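Local coordinates for protein profilin I (Acanthamoeba castellanii, PDB 1ACF) that binds monomeric actin and thereby shapes the cytoskeleton, hindering polymerization at high concentration and promoting it at low, and also binds the phosphoinositide PIP2, at residues W29-S32 / A33-V37; R71-D74 / R75-Y78. All blocks are in the same frame, centred on the assembly; numbering follows the deposited sequence.

Contact 1. Residues W29-S32 / A33-V37; sequences WATS and AGFAV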
ATOM      1  N   TRP A  29      -8.139   7.519  -3.205  1.00  9.81           N
ATOM      2  CA  TRP A  29      -8.414   8.045  -4.562  1.00  9.82           C
ATOM      3  C   TRP A  29      -9.282   7.030  -5.307  1.00  9.04           C
ATOM      4  O   TRP A  29     -10.196   7.396  -6.026  1.00 10.68           O
ATOM      5  CB  TRP A  29      -7.136   8.434  -5.275  1.00  8.29           C
ATOM      6  CG  TRP A  29      -6.520   9.721  -4.785  1.00 13.02           C
ATOM      7  CD1 TRP A  29      -6.878  10.503  -3.703  1.00  6.86           C
ATOM      8  CD2 TRP A  29      -5.278  10.285  -5.282  1.00  9.21           C
ATOM      9  NE1 TRP A  29      -6.004  11.531  -3.547  1.00  2.84           N
ATOM     10  CE2 TRP A  29      -5.006  11.415  -4.479  1.00  9.70           C
ATOM     11  CE3 TRP A  29      -4.406   9.914  -6.292  1.00 12.17           C
ATOM     12  CZ2 TRP A  29      -3.861  12.189  -4.712  1.00  7.91           C
ATOM     13  CZ3 TRP A  29      -3.285  10.717  -6.555  1.00 12.12           C
ATOM     14  CH2 TRP A  29      -3.037  11.820  -5.754  1.00  6.59           C
ATOM     15  N   ALA A  30      -8.957   5.770  -5.073  1.00 10.24           N
ATOM     16  CA  ALA A  30      -9.629   4.607  -5.639  1.00  7.12           C
ATOM     17  C   ALA A  30      -9.278   3.376  -4.794  1.00  6.19           C
ATOM     18  O   ALA A  30      -8.170   3.267  -4.213  1.00  2.11           O
ATOM     19  CB  ALA A  30      -9.209   4.447  -7.101  1.00  5.34           C
ATOM     20  N   THR A  31     -10.291   2.451  -4.734  1.00  5.95           N
ATOM     21  CA  THR A  31     -10.079   1.209  -3.932  1.00  4.40           C
ATOM     22  C   THR A  31     -10.653  -0.027  -4.568  1.00  5.03           C
ATOM     23  O   THR A  31     -11.645   0.122  -5.287  1.00  7.43           O
ATOM     24  CB  THR A  31     -10.619   1.547  -2.471  1.00  2.43           C
ATOM     25  OG1 THR A  31      -9.951   0.621  -1.588  1.00  2.00           O
ATOM     26  CG2 THR A  31     -12.090   1.741  -2.368  1.00  2.01           C
ATOM     27  N   SER A  32     -10.096  -1.218  -4.289  1.00  8.16           N
ATOM     28  CA  SER A  32     -10.675  -2.488  -4.829  1.00  9.60           C
ATOM     29  C   SER A  32     -11.968  -2.772  -4.056  1.00  9.54           C
ATOM     30  O   SER A  32     -12.000  -2.485  -2.838  1.00 10.93           O
ATOM     31  CB  SER A  32      -9.745  -3.662  -4.866  1.00  7.10           C
ATOM     32  OG  SER A  32      -9.150  -3.856  -3.594  1.00  9.34           O
ATOM     33  N   ALA A  33     -12.986  -3.216  -4.771  1.00  9.74           N
ATOM     34  CA  ALA A  33     -14.345  -3.471  -4.184  1.00  9.70           C
ATOM     35  C   ALA A  33     -14.208  -4.157  -2.841  1.00  8.86           C
ATOM     36  O   ALA A  33     -13.479  -5.177  -2.772  1.00 11.76           O
ATOM     37  CB  ALA A  33     -15.195  -4.240  -5.214  1.00  4.07           C
ATOM     38  N   GLY A  34     -14.805  -3.651  -1.779  1.00  8.57           N
ATOM     39  CA  GLY A  34     -14.650  -4.260  -0.467  1.00  7.21           C
ATOM     40  C   GLY A  34     -13.405  -3.971   0.303  1.00 10.35           C
ATOM     41  O   GLY A  34     -13.308  -4.372   1.500  1.00 10.64           O
ATOM     42  N   PHE A  35     -12.364  -3.352  -0.262  1.00 11.23           N
ATOM     43  CA  PHE A  35     -11.151  -2.985   0.527  1.00  9.19           C
ATOM     44  C   PHE A  35     -11.333  -1.561   1.083  1.00  7.92           C
ATOM     45  O   PHE A  35     -11.644  -0.618   0.360  1.00  6.63           O
ATOM     46  CB  PHE A  35      -9.901  -3.206  -0.246  1.00  9.08           C
ATOM     47  CG  PHE A  35      -8.620  -2.829   0.440  1.00  9.52           C
ATOM     48  CD1 PHE A  35      -8.321  -3.347   1.704  1.00  9.77           C
ATOM     49  CD2 PHE A  35      -7.723  -1.937  -0.133  1.00  9.71           C
ATOM     50  CE1 PHE A  35      -7.130  -3.098   2.343  1.00  8.93           C
ATOM     51  CE2 PHE A  35      -6.474  -1.675   0.476  1.00 12.36           C
ATOM     52  CZ  PHE A  35      -6.177  -2.295   1.714  1.00 11.22           C
ATOM     53  N   ALA A  36     -11.213  -1.346   2.394  1.00  9.89           N
ATOM     54  CA  ALA A  36     -11.376  -0.036   2.972  1.00 14.68           C
ATOM     55  C   ALA A  36     -10.294   0.465   3.929  1.00 13.78           C
ATOM     56  O   ALA A  36     -10.196   0.027   5.085  1.00 18.29           O
ATOM     57  CB  ALA A  36     -12.767   0.151   3.612  1.00 11.75           C
ATOM     58  N   VAL A  37      -9.521   1.409   3.468  1.00 16.63           N
ATOM     59  CA  VAL A  37      -8.468   2.093   4.242  1.00 17.84           C
ATOM     60  C   VAL A  37      -9.164   3.356   4.801  1.00 17.39           C
ATOM     61  O   VAL A  37      -9.694   4.182   4.044  1.00 21.07           O
ATOM     62  CB  VAL A  37      -7.199   2.448   3.492  1.00 15.74           C
ATOM     63  CG1 VAL A  37      -6.333   3.386   4.330  1.00 15.74           C
ATOM     64  CG2 VAL A  37      -6.386   1.239   3.079  1.00 18.83           C
TER
HETATM   65  O   HOH W   1      -9.878   2.546   0.705  1.00 10.76           O
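Thr31, the last residue of its strand, meets Phe35 in the loop that follows, where the chain doubles back on itself. From CB of Thr31, which comes within 3.7 Å of Phe35 O, the side chain forks. The methyl branch, CG2, rests against the same oxygen in van der Waals contact. The hydroxyl branch does the polar work: with OG1 anti to the backbone N (chi1 -157°), it swings over to Phe35 and donates a hydrogen bond to Phe35 O, OG1 to O 2.9 Å, approaching from above the carbonyl plane. A water donates to Thr31 OG1 and accepts from Val37 N, both at 3.0 Å, which carries the link two residues further. Threonine suits a place like this, since one branch can bond to a returning backbone while the other packs against it. OG1 also lies 3.7 Å from Phe35 CD2, meeting the ring obliquely.

The corner itself is a type II beta turn from Ser32 to Phe35, closed by Phe35 N donating to Ser32 O at 2.7 Å. Gly34 takes the third position with a positive phi of 80°, where a CB would press on the carbonyl oxygen of Ala33. The turn ends strand 28-31, an outermost strand of the profilin sheet, and starts the loop toward helix 39-50.

Serine is small enough for the buried place of Ser32, and its hydroxyl is satisfied there by Ala19 N on the adjacent strand. Ser32 OG also touches Phe35 CB at 3.5 Å. Although the CB of Phe35 starts toward the strand, the ring leads away, its CG anti to the backbone N (chi1 178°), and packs on Gln18, Ala20 and Val99.

Contact 2. Residues R71-D74 / R75-Y78; sequences RADD and RSIY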
ATOM      1  N   ARG A  71       9.722  -3.323   6.998  1.00 15.88           N
ATOM      2  CA  ARG A  71      10.523  -2.250   6.391  1.00 15.96           C
ATOM      3  C   ARG A  71       9.843  -0.888   6.338  1.00 16.02           C
ATOM      4  O   ARG A  71       8.643  -0.780   5.964  1.00 20.46           O
ATOM      5  CB  ARG A  71      10.939  -2.806   5.009  1.00 14.64           C
ATOM      6  CG  ARG A  71      11.166  -1.849   3.884  1.00 18.70           C
ATOM      7  CD  ARG A  71      11.916  -2.390   2.715  1.00 19.04           C
ATOM      8  NE  ARG A  71      11.811  -1.594   1.510  1.00 23.32           N
ATOM      9  CZ  ARG A  71      12.512  -1.636   0.372  1.00 26.96           C
ATOM     10  NH1 ARG A  71      13.591  -2.400   0.192  1.00 26.24           N
ATOM     11  NH2 ARG A  71      12.215  -0.889  -0.705  1.00 28.08           N
ATOM     12  N   ALA A  72      10.462   0.237   6.707  1.00 13.99           N
ATOM     13  CA  ALA A  72       9.948   1.607   6.686  1.00 12.63           C
ATOM     14  C   ALA A  72      11.078   2.649   6.400  1.00 12.63           C
ATOM     15  O   ALA A  72      12.072   2.815   7.122  1.00 11.44           O
ATOM     16  CB  ALA A  72       9.183   2.123   7.891  1.00 10.75           C
ATOM     17  N   ASP A  73      10.857   3.304   5.294  1.00 12.13           N
ATOM     18  CA  ASP A  73      11.714   4.369   4.720  1.00 11.49           C
ATOM     19  C   ASP A  73      10.815   5.449   4.123  1.00 10.61           C
ATOM     20  O   ASP A  73       9.596   5.466   4.417  1.00 12.19           O
ATOM     21  CB  ASP A  73      12.798   3.814   3.854  1.00  8.34           C
ATOM     22  CG  ASP A  73      12.492   3.018   2.646  1.00  9.40           C
ATOM     23  OD1 ASP A  73      11.763   3.464   1.753  1.00  9.56           O
ATOM     24  OD2 ASP A  73      13.058   1.929   2.436  1.00 17.65           O
ATOM     25  N   ASP A  74      11.392   6.274   3.318  1.00 13.13           N
ATOM     26  CA  ASP A  74      10.768   7.435   2.654  1.00 13.79           C
ATOM     27  C   ASP A  74       9.978   7.037   1.421  1.00 11.22           C
ATOM     28  O   ASP A  74       9.103   7.786   0.981  1.00  9.16           O
ATOM     29  CB  ASP A  74      11.842   8.498   2.315  1.00 20.39           C
ATOM     30  CG  ASP A  74      12.636   8.870   3.560  1.00 26.84           C
ATOM     31  OD1 ASP A  74      11.993   9.207   4.589  1.00 29.44           O
ATOM     32  OD2 ASP A  74      13.866   8.776   3.527  1.00 31.42           O
ATOM     33  N   ARG A  75      10.323   5.817   0.957  1.00 10.26           N
ATOM     34  CA  ARG A  75       9.573   5.350  -0.229  1.00 14.04           C
ATOM     35  C   ARG A  75       8.704   4.131   0.040  1.00 10.93           C
ATOM     36  O   ARG A  75       7.599   4.045  -0.506  1.00  9.96           O
ATOM     37  CB  ARG A  75      10.501   5.129  -1.438  1.00 14.69           C
ATOM     38  CG  ARG A  75       9.743   4.605  -2.705  1.00 12.29           C
ATOM     39  CD  ARG A  75      10.617   3.672  -3.411  1.00  7.87           C
ATOM     40  NE  ARG A  75      10.199   3.042  -4.561  1.00 14.51           N
ATOM     41  CZ  ARG A  75      10.059   3.232  -5.857  1.00 18.37           C
ATOM     42  NH1 ARG A  75      10.361   4.358  -6.490  1.00 15.14           N
ATOM     43  NH2 ARG A  75       9.632   2.211  -6.639  1.00 16.85           N
ATOM     44  N   SER A  76       9.143   3.219   0.885  1.00 10.58           N
ATOM     45  CA  SER A  76       8.458   1.954   1.132  1.00  8.13           C
ATOM     46  C   SER A  76       8.238   1.519   2.547  1.00  9.47           C
ATOM     47  O   SER A  76       9.275   1.361   3.214  1.00  9.58           O
ATOM     48  CB  SER A  76       9.432   0.866   0.570  1.00  4.35           C
ATOM     49  OG  SER A  76       9.387   0.966  -0.850  1.00  5.74           O
ATOM     50  N   ILE A  77       6.993   1.197   2.863  1.00 10.14           N
ATOM     51  CA  ILE A  77       6.599   0.613   4.139  1.00 11.84           C
ATOM     52  C   ILE A  77       5.938  -0.773   3.872  1.00 12.17           C
ATOM     53  O   ILE A  77       4.879  -0.906   3.223  1.00 10.74           O
ATOM     54  CB  ILE A  77       5.651   1.480   5.010  1.00 13.35           C
ATOM     55  CG1 ILE A  77       6.417   2.708   5.598  1.00 10.90           C
ATOM     56  CG2 ILE A  77       5.042   0.605   6.211  1.00 11.75           C
ATOM     57  CD1 ILE A  77       5.405   3.826   6.063  1.00 10.23           C
ATOM     58  N   TYR A  78       6.564  -1.783   4.426  1.00 12.18           N
ATOM     59  CA  TYR A  78       6.085  -3.168   4.306  1.00 10.76           C
ATOM     60  C   TYR A  78       5.552  -3.672   5.685  1.00 12.02           C
ATOM     61  O   TYR A  78       6.155  -3.505   6.756  1.00  9.22           O
ATOM     62  CB  TYR A  78       7.167  -4.070   3.746  1.00  8.98           C
ATOM     63  CG  TYR A  78       7.582  -3.858   2.299  1.00 11.07           C
ATOM     64  CD1 TYR A  78       7.145  -2.811   1.487  1.00 10.96           C
ATOM     65  CD2 TYR A  78       8.590  -4.690   1.799  1.00 10.10           C
ATOM     66  CE1 TYR A  78       7.658  -2.625   0.204  1.00 11.36           C
ATOM     67  CE2 TYR A  78       9.120  -4.528   0.537  1.00 13.41           C
ATOM     68  CZ  TYR A  78       8.629  -3.495  -0.270  1.00 10.94           C
ATOM     69  OH  TYR A  78       9.176  -3.422  -1.524  1.00 11.70           O
TER
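Residues 71-74 and 75-78 run back along each other, their end-to-end directions 160° apart, and Tyr78 N donates to Arg71 O at 2.8 Å, while the CA-H of Ile77 also approaches that oxygen. At the bend, the carboxylate of Asp73 receives two backbone amides: its OD1 accepts from Arg75 N at 2.9 Å through the anti lone pair, and from Ser76 N at 2.8 Å from above the carboxylate plane. With CG set between backbone N and carbonyl carbon (chi1 61°), the short aspartate arm is directed at these two amides. Arg71 is long enough to run beside Tyr78, guanidinium and ring planes only 10° apart; its NE lies over one ring face, 4.1 Å from Tyr78 CE2 and offset toward the rim. NH2 reaches Ser76 OG in a weak hydrogen bond of 3.4 Å. The Ala72 methyl, CB, makes an apolar contact with Ile77 CG1 at 3.6 Å.

The side chain of Ile77 also packs on Leu45, Ala48 and Phe49 of helix 39-50. Toward helix 106-121, Ser76 OG and Tyr78 OH both hydrogen-bond Glu114, and Arg75 forms salt bridges with Glu114 and Asp118, near the actin-binding site Lys115. On strand 84-90, Arg75 and Ser76 touch Val89, and Tyr78 touches Ile87.

Both contacts are partly buried chain reversals on the same antiparallel sheet, on opposite sides of the chain's centre, with their own centres about 21 Å apart and no touch between them. Contact 1 lies at the edge of the sheet, where an outermost strand gives way to a loop; its bonds are few and neutral, and glycine sits at the bend. Contact 2 is the end of a hairpin joining two neighbouring strands, 65-72 and 76-81, with side chains reaching both helix 39-50 and helix 106-121. It is rich in charge, with a carboxylate at the bend and Arg75 bridged to acidic residues of helix 106-121. Each contact has two buried residues and two exposed ones.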